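Local coordinates for mandelate racemase / muconate lactonizing enzyme family protein (Agrobacterium tumefaciens, PDB 4DXK) that probably acts as a metal-dependent lyase or isomerase of the mandelate racemase subgroup of the enolase superfamily, its exact substrate not established, at residues 170-175 / 240-245; 232-237 / 259-264. All blocks are in the same frame, centred on the assembly; numbering follows the deposited sequence.

Contact 1 (170-175 / 240-245). With NA (sodium ion), chain C; PO4 (phosphate ion), chain B.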
loop_
_atom_site.group_PDB
_atom_site.type_symbol
_atom_site.label_atom_id
_atom_site.label_comp_id
_atom_site.label_asym_id
_atom_site.label_seq_id
_atom_site.Cartn_x
_atom_site.Cartn_y
_atom_site.Cartn_z
ATOM N N ALA A 170 -28.756 14.016 23.271
ATOM C CA ALA A 170 -27.334 14.124 22.987
ATOM C C ALA A 170 -26.816 15.457 23.506
ATOM O O ALA A 170 -27.514 16.475 23.438
ATOM C CB ALA A 170 -27.081 14.004 21.497
ATOM N N MET A 171 -25.588 15.444 24.016
ATOM C CA MET A 171 -24.950 16.648 24.529
ATOM C C MET A 171 -23.464 16.583 24.228
ATOM O O MET A 171 -22.860 15.500 24.215
ATOM C CB MET A 171 -25.184 16.782 26.034
ATOM C CG MET A 171 -24.537 15.677 26.856
ATOM S SD MET A 171 -25.051 15.667 28.585
ATOM C CE MET A 171 -24.219 17.130 29.190
ATOM N N LYS A 172 -22.875 17.747 23.986
ATOM C CA LYS A 172 -21.461 17.832 23.651
ATOM C C LYS A 172 -20.735 18.657 24.703
ATOM O O LYS A 172 -21.199 19.733 25.077
ATOM C CB LYS A 172 -21.264 18.436 22.257
ATOM C CG LYS A 172 -19.810 18.429 21.789
ATOM C CD LYS A 172 -19.690 18.583 20.262
ATOM C CE LYS A 172 -19.830 20.031 19.830
ATOM N NZ LYS A 172 -19.766 20.146 18.343
ATOM N N ILE A 173 -19.605 18.136 25.181
ATOM C CA ILE A 173 -18.819 18.798 26.218
ATOM C C ILE A 173 -17.345 18.834 25.819
ATOM O O ILE A 173 -16.902 18.058 24.967
ATOM C CB ILE A 173 -18.993 18.104 27.592
ATOM C CG1 ILE A 173 -18.536 16.644 27.538
ATOM C CG2 ILE A 173 -20.445 18.193 28.049
ATOM C CD1 ILE A 173 -18.524 15.959 28.900
ATOM N N TRP A 174 -16.594 19.757 26.412
ATOM C CA TRP A 174 -15.167 19.893 26.122
ATOM C C TRP A 174 -14.338 20.066 27.397
ATOM O O TRP A 174 -13.719 21.111 27.610
ATOM C CB TRP A 174 -14.891 21.031 25.124
ATOM C CG TRP A 174 -15.619 22.327 25.362
ATOM C CD1 TRP A 174 -15.171 23.406 26.070
ATOM C CD2 TRP A 174 -16.896 22.697 24.835
ATOM N NE1 TRP A 174 -16.106 24.414 26.036
ATOM C CE2 TRP A 174 -17.174 24.003 25.283
ATOM C CE3 TRP A 174 -17.839 22.043 24.039
ATOM C CZ2 TRP A 174 -18.358 24.667 24.963
ATOM C CZ3 TRP A 174 -19.009 22.704 23.716
ATOM C CH2 TRP A 174 -19.260 24.000 24.180
ATOM N N PRO A 175 -14.312 19.030 28.251
ATOM C CA PRO A 175 -13.664 19.163 29.556
ATOM C C PRO A 175 -12.139 19.042 29.514
ATOM O O PRO A 175 -11.523 19.190 30.569
ATOM C CB PRO A 175 -14.272 18.008 30.359
ATOM C CG PRO A 175 -14.548 16.961 29.341
ATOM C CD PRO A 175 -14.936 17.703 28.080
ATOM N N TRP A 240 -18.870 10.536 19.756
ATOM C CA TRP A 240 -17.868 10.936 18.773
ATOM C C TRP A 240 -16.770 11.739 19.440
ATOM O O TRP A 240 -16.979 12.289 20.526
ATOM C CB TRP A 240 -18.502 11.651 17.572
ATOM C CG TRP A 240 -18.924 13.107 17.672
ATOM C CD1 TRP A 240 -18.246 14.161 18.239
ATOM C CD2 TRP A 240 -20.099 13.666 17.073
ATOM N NE1 TRP A 240 -18.945 15.337 18.032
ATOM C CE2 TRP A 240 -20.077 15.054 17.310
ATOM C CE3 TRP A 240 -21.173 13.120 16.363
ATOM C CZ2 TRP A 240 -21.104 15.903 16.874
ATOM C CZ3 TRP A 240 -22.170 13.966 15.910
ATOM C CH2 TRP A 240 -22.131 15.338 16.172
ATOM N N HIS A 241 -15.604 11.780 18.802
ATOM C CA HIS A 241 -14.462 12.557 19.273
ATOM C C HIS A 241 -14.149 13.578 18.204
ATOM O O HIS A 241 -13.634 13.238 17.126
ATOM C CB HIS A 241 -13.253 11.658 19.540
ATOM C CG HIS A 241 -13.430 10.758 20.723
ATOM N ND1 HIS A 241 -12.495 9.809 21.084
ATOM C CD2 HIS A 241 -14.430 10.660 21.631
ATOM C CE1 HIS A 241 -12.915 9.163 22.158
ATOM N NE2 HIS A 241 -14.091 9.656 22.507
ATOM N N GLU A 242 -14.495 14.827 18.490
ATOM C CA GLU A 242 -14.478 15.889 17.491
ATOM C C GLU A 242 -13.179 16.677 17.544
ATOM O O GLU A 242 -12.753 17.136 18.614
ATOM C CB GLU A 242 -15.671 16.813 17.727
ATOM C CG GLU A 242 -15.824 17.941 16.710
ATOM C CD GLU A 242 -17.116 18.712 16.909
ATOM O OE1 GLU A 242 -18.053 18.179 17.538
ATOM O OE2 GLU A 242 -17.201 19.875 16.455
ATOM N N ASP A 243 -12.560 16.838 16.380
ATOM C CA ASP A 243 -11.325 17.607 16.240
ATOM C C ASP A 243 -10.297 17.253 17.319
ATOM O O ASP A 243 -9.809 18.124 18.037
ATOM C CB ASP A 243 -11.646 19.104 16.205
ATOM C CG ASP A 243 -12.353 19.507 14.932
ATOM O OD1 ASP A 243 -12.112 18.847 13.913
ATOM O OD2 ASP A 243 -13.142 20.469 14.944
ATOM N N PRO A 244 -9.939 15.963 17.415
ATOM C CA PRO A 244 -9.009 15.554 18.473
ATOM C C PRO A 244 -7.604 16.128 18.311
ATOM O O PRO A 244 -6.884 16.263 19.307
ATOM C CB PRO A 244 -8.972 14.032 18.331
ATOM C CG PRO A 244 -9.352 13.776 16.890
ATOM C CD PRO A 244 -10.387 14.814 16.601
ATOM N N ILE A 245 -7.224 16.425 17.070
ATOM C CA ILE A 245 -5.942 17.029 16.731
ATOM C C ILE A 245 -6.207 18.113 15.689
ATOM O O ILE A 245 -7.319 18.229 15.186
ATOM C CB ILE A 245 -4.917 15.996 16.181
ATOM C CG1 ILE A 245 -5.418 15.377 14.867
ATOM C CG2 ILE A 245 -4.583 14.919 17.227
ATOM C CD1 ILE A 245 -4.352 14.554 14.147
HETATM NA NA NA C . -16.716 22.005 17.234
HETATM P P PO4 B . -18.891 23.616 18.940
HETATM O O1 PO4 B . -18.603 22.575 17.869
HETATM O O2 PO4 B . -18.603 25.001 18.410
HETATM O O3 PO4 B . -20.326 23.601 19.392
HETATM O O4 PO4 B . -18.002 23.353 20.140
HETATM O O HOH W 1 -14.433 21.666 16.945
HETATM O O HOH W 2 -16.178 24.190 17.936
#
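Lys172 and Glu242 meet at the C-terminal mouth of the beta-barrel, on strands 170-173 and 240-242, which run parallel with strand 212-216 between them. The backbones stay 9.2 Å apart at CA of Lys172 and CA of Trp240, so side chains alone bridge the gap. The lysine starts with CG anti to the backbone N (chi1 -174°) and then bends at chi3 (80°), which turns NZ across the carboxylate, the two side chains lying nearly at a right angle. NZ of Lys172 forms a salt bridge to OE1 of Glu242 at 2.7 Å, reaching it on the syn side and slightly out of the carboxylate plane; a weak second bond goes to OE2. From the anti side of the same OE1 comes NE1 of Trp240, 3.0 Å away, with a bent N-H...O angle of 139°; CD of Lys172 packs against this NE1 at 4.0 Å. Two donors hold OE1 and the sodium ion holds OE2 of Glu242 at 2.3 Å, so that the carboxylate is fixed in rotation from both oxygens. A phosphate, probably from the crystallisation liquor, joins the cluster: its O1 lies 2.1 Å from the sodium and 2.7 Å from NZ of Lys172. Two waters, Glu216 and Glu268 complete the metal site, and Tyr118 is another hydrogen-bond partner of the lysine. The three metal-binding acids are those expected of an enolase-superfamily active site. The phosphate, held between sodium and the Lys172 ammonium, may occupy the place where relatives hold a substrate carboxylate.

Contact 2 (232-237 / 259-264)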
loop_
_atom_site.group_PDB
_atom_site.type_symbol
_atom_site.label_atom_id
_atom_site.label_comp_id
_atom_site.label_asym_id
_atom_site.label_seq_id
_atom_site.Cartn_x
_atom_site.Cartn_y
_atom_site.Cartn_z
ATOM N N ALA A 232 -8.470 6.513 27.260
ATOM C CA ALA A 232 -9.012 6.705 28.602
ATOM C C ALA A 232 -10.527 6.925 28.600
ATOM O O ALA A 232 -11.189 6.719 29.622
ATOM C CB ALA A 232 -8.310 7.870 29.291
ATOM N N LEU A 233 -11.078 7.351 27.467
ATOM C CA LEU A 233 -12.513 7.606 27.381
ATOM C C LEU A 233 -13.338 6.350 27.139
ATOM O O LEU A 233 -14.567 6.397 27.209
ATOM C CB LEU A 233 -12.812 8.640 26.293
ATOM C CG LEU A 233 -12.510 10.077 26.712
ATOM C CD1 LEU A 233 -12.384 10.987 25.506
ATOM C CD2 LEU A 233 -13.596 10.591 27.655
ATOM N N THR A 234 -12.669 5.235 26.864
ATOM C CA THR A 234 -13.345 3.979 26.536
ATOM C C THR A 234 -14.505 3.585 27.477
ATOM O O THR A 234 -15.573 3.216 26.987
ATOM C CB THR A 234 -12.338 2.809 26.408
ATOM O OG1 THR A 234 -11.360 3.134 25.411
ATOM C CG2 THR A 234 -13.039 1.521 26.013
ATOM N N PRO A 235 -14.320 3.681 28.812
ATOM C CA PRO A 235 -15.400 3.199 29.690
ATOM C C PRO A 235 -16.685 4.021 29.616
ATOM O O PRO A 235 -17.695 3.588 30.166
ATOM C CB PRO A 235 -14.802 3.334 31.097
ATOM C CG PRO A 235 -13.332 3.378 30.903
ATOM C CD PRO A 235 -13.121 4.061 29.584
ATOM N N TYR A 236 -16.661 5.182 28.972
ATOM C CA TYR A 236 -17.803 6.089 29.042
ATOM C C TYR A 236 -18.711 6.069 27.822
ATOM O O TYR A 236 -19.667 6.842 27.746
ATOM C CB TYR A 236 -17.339 7.504 29.380
ATOM C CG TYR A 236 -16.502 7.512 30.631
ATOM C CD1 TYR A 236 -17.095 7.417 31.882
ATOM C CD2 TYR A 236 -15.114 7.562 30.564
ATOM C CE1 TYR A 236 -16.329 7.396 33.032
ATOM C CE2 TYR A 236 -14.344 7.544 31.706
ATOM C CZ TYR A 236 -14.958 7.462 32.937
ATOM O OH TYR A 236 -14.195 7.443 34.082
ATOM N N GLN A 237 -18.416 5.177 26.881
ATOM C CA GLN A 237 -19.253 5.005 25.693
ATOM C C GLN A 237 -19.520 6.332 24.984
ATOM O O GLN A 237 -20.668 6.697 24.740
ATOM C CB GLN A 237 -20.586 4.337 26.055
ATOM C CG GLN A 237 -20.441 2.961 26.696
ATOM C CD GLN A 237 -20.283 3.018 28.207
ATOM O OE1 GLN A 237 -20.943 3.808 28.890
ATOM N NE2 GLN A 237 -19.406 2.174 28.737
ATOM N N VAL A 259 -6.855 3.624 17.613
ATOM C CA VAL A 259 -7.017 3.417 19.048
ATOM C C VAL A 259 -8.290 4.030 19.635
ATOM O O VAL A 259 -8.643 3.734 20.771
ATOM C CB VAL A 259 -5.809 3.942 19.851
ATOM C CG1 VAL A 259 -4.523 3.282 19.383
ATOM C CG2 VAL A 259 -5.704 5.454 19.744
ATOM N N SER A 260 -8.981 4.881 18.883
ATOM C CA SER A 260 -10.130 5.589 19.445
ATOM C C SER A 260 -11.356 4.696 19.594
ATOM O O SER A 260 -11.724 3.983 18.666
ATOM C CB SER A 260 -10.484 6.808 18.602
ATOM O OG SER A 260 -11.553 7.524 19.204
ATOM N N PRO A 261 -12.005 4.738 20.767
ATOM C CA PRO A 261 -13.222 3.946 20.978
ATOM C C PRO A 261 -14.461 4.591 20.367
ATOM O O PRO A 261 -15.539 3.996 20.409
ATOM C CB PRO A 261 -13.355 3.926 22.504
ATOM C CG PRO A 261 -12.772 5.242 22.925
ATOM C CD PRO A 261 -11.585 5.436 21.994
ATOM N N ALA A 262 -14.312 5.794 19.815
ATOM C CA ALA A 262 -15.421 6.499 19.180
ATOM C C ALA A 262 -14.957 6.998 17.818
ATOM O O ALA A 262 -13.765 7.279 17.637
ATOM C CB ALA A 262 -15.855 7.675 20.042
ATOM N N PRO A 263 -15.893 7.145 16.867
ATOM C CA PRO A 263 -15.508 7.694 15.567
ATOM C C PRO A 263 -15.014 9.125 15.693
ATOM O O PRO A 263 -15.431 9.878 16.591
ATOM C CB PRO A 263 -16.816 7.665 14.764
ATOM C CG PRO A 263 -17.899 7.633 15.794
ATOM C CD PRO A 263 -17.330 6.829 16.932
ATOM N N ILE A 264 -14.124 9.494 14.779
ATOM C CA ILE A 264 -13.664 10.864 14.657
ATOM C C ILE A 264 -14.766 11.711 14.044
ATOM O O ILE A 264 -15.346 11.347 13.013
ATOM C CB ILE A 264 -12.435 10.929 13.736
ATOM C CG1 ILE A 264 -11.276 10.138 14.341
ATOM C CG2 ILE A 264 -12.015 12.371 13.474
ATOM C CD1 ILE A 264 -10.141 9.903 13.369
#
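Two helix-to-strand turns at the N-terminal end of the barrel strands meet here: residues 232-237 lead from helix 223-232 to strand 240-242, and residues 259-264 from helix 253-259 to strand 264-266. The nearest CA atoms, those of Thr234 and Pro261, are 5.6 Å apart, with the proline ring slanting across the threonine side chain. CB and CG of Pro261 each lie 3.6 Å from OG1 of Thr234, and CG is 3.9 Å from CA of Thr234, all van der Waals contact. OG1 sits beside the backbone N (chi1 -57°), and its polar bond goes to O of Lys231, in the last turn of the preceding helix. Leu233 adds only a marginal touch, its C being 4.4 Å from CG of Pro261. Each turn is braced from within: N of Tyr236 bonds to O of Leu233 at 3.0 Å in the 3-10 segment, and OG of Ser260 donates to O of Ala262 at 2.7 Å, in the carbonyl plane and on a lone pair. Leu233 and Pro261 both pack on His241 of strand 240-242, while Leu233 also reaches Leu197 and Phe200 of helix 190-207.

How the contacts relate
Contact 1 includes strand 240-242 and lies toward the C-terminal mouth of the barrel; contact 2 lies in the turns that lead into that strand and into 264-266. Contact 1 is buried and polar, with charge, metal and anion gathered where strand 240-242 finishes; contact 2 is partly buried and made of van der Waals contacts, with no hydrogen bond between its two segments. Their centres are 11 Å apart, and His241 is where they touch: its N lies 2.9 Å from O of Pro263, a probable hydrogen bond between neighbouring strands. Alternation along the strand sends Trp240 and Glu242 into the barrel and His241 outward, where its ring packs on Ser260 and Ala262.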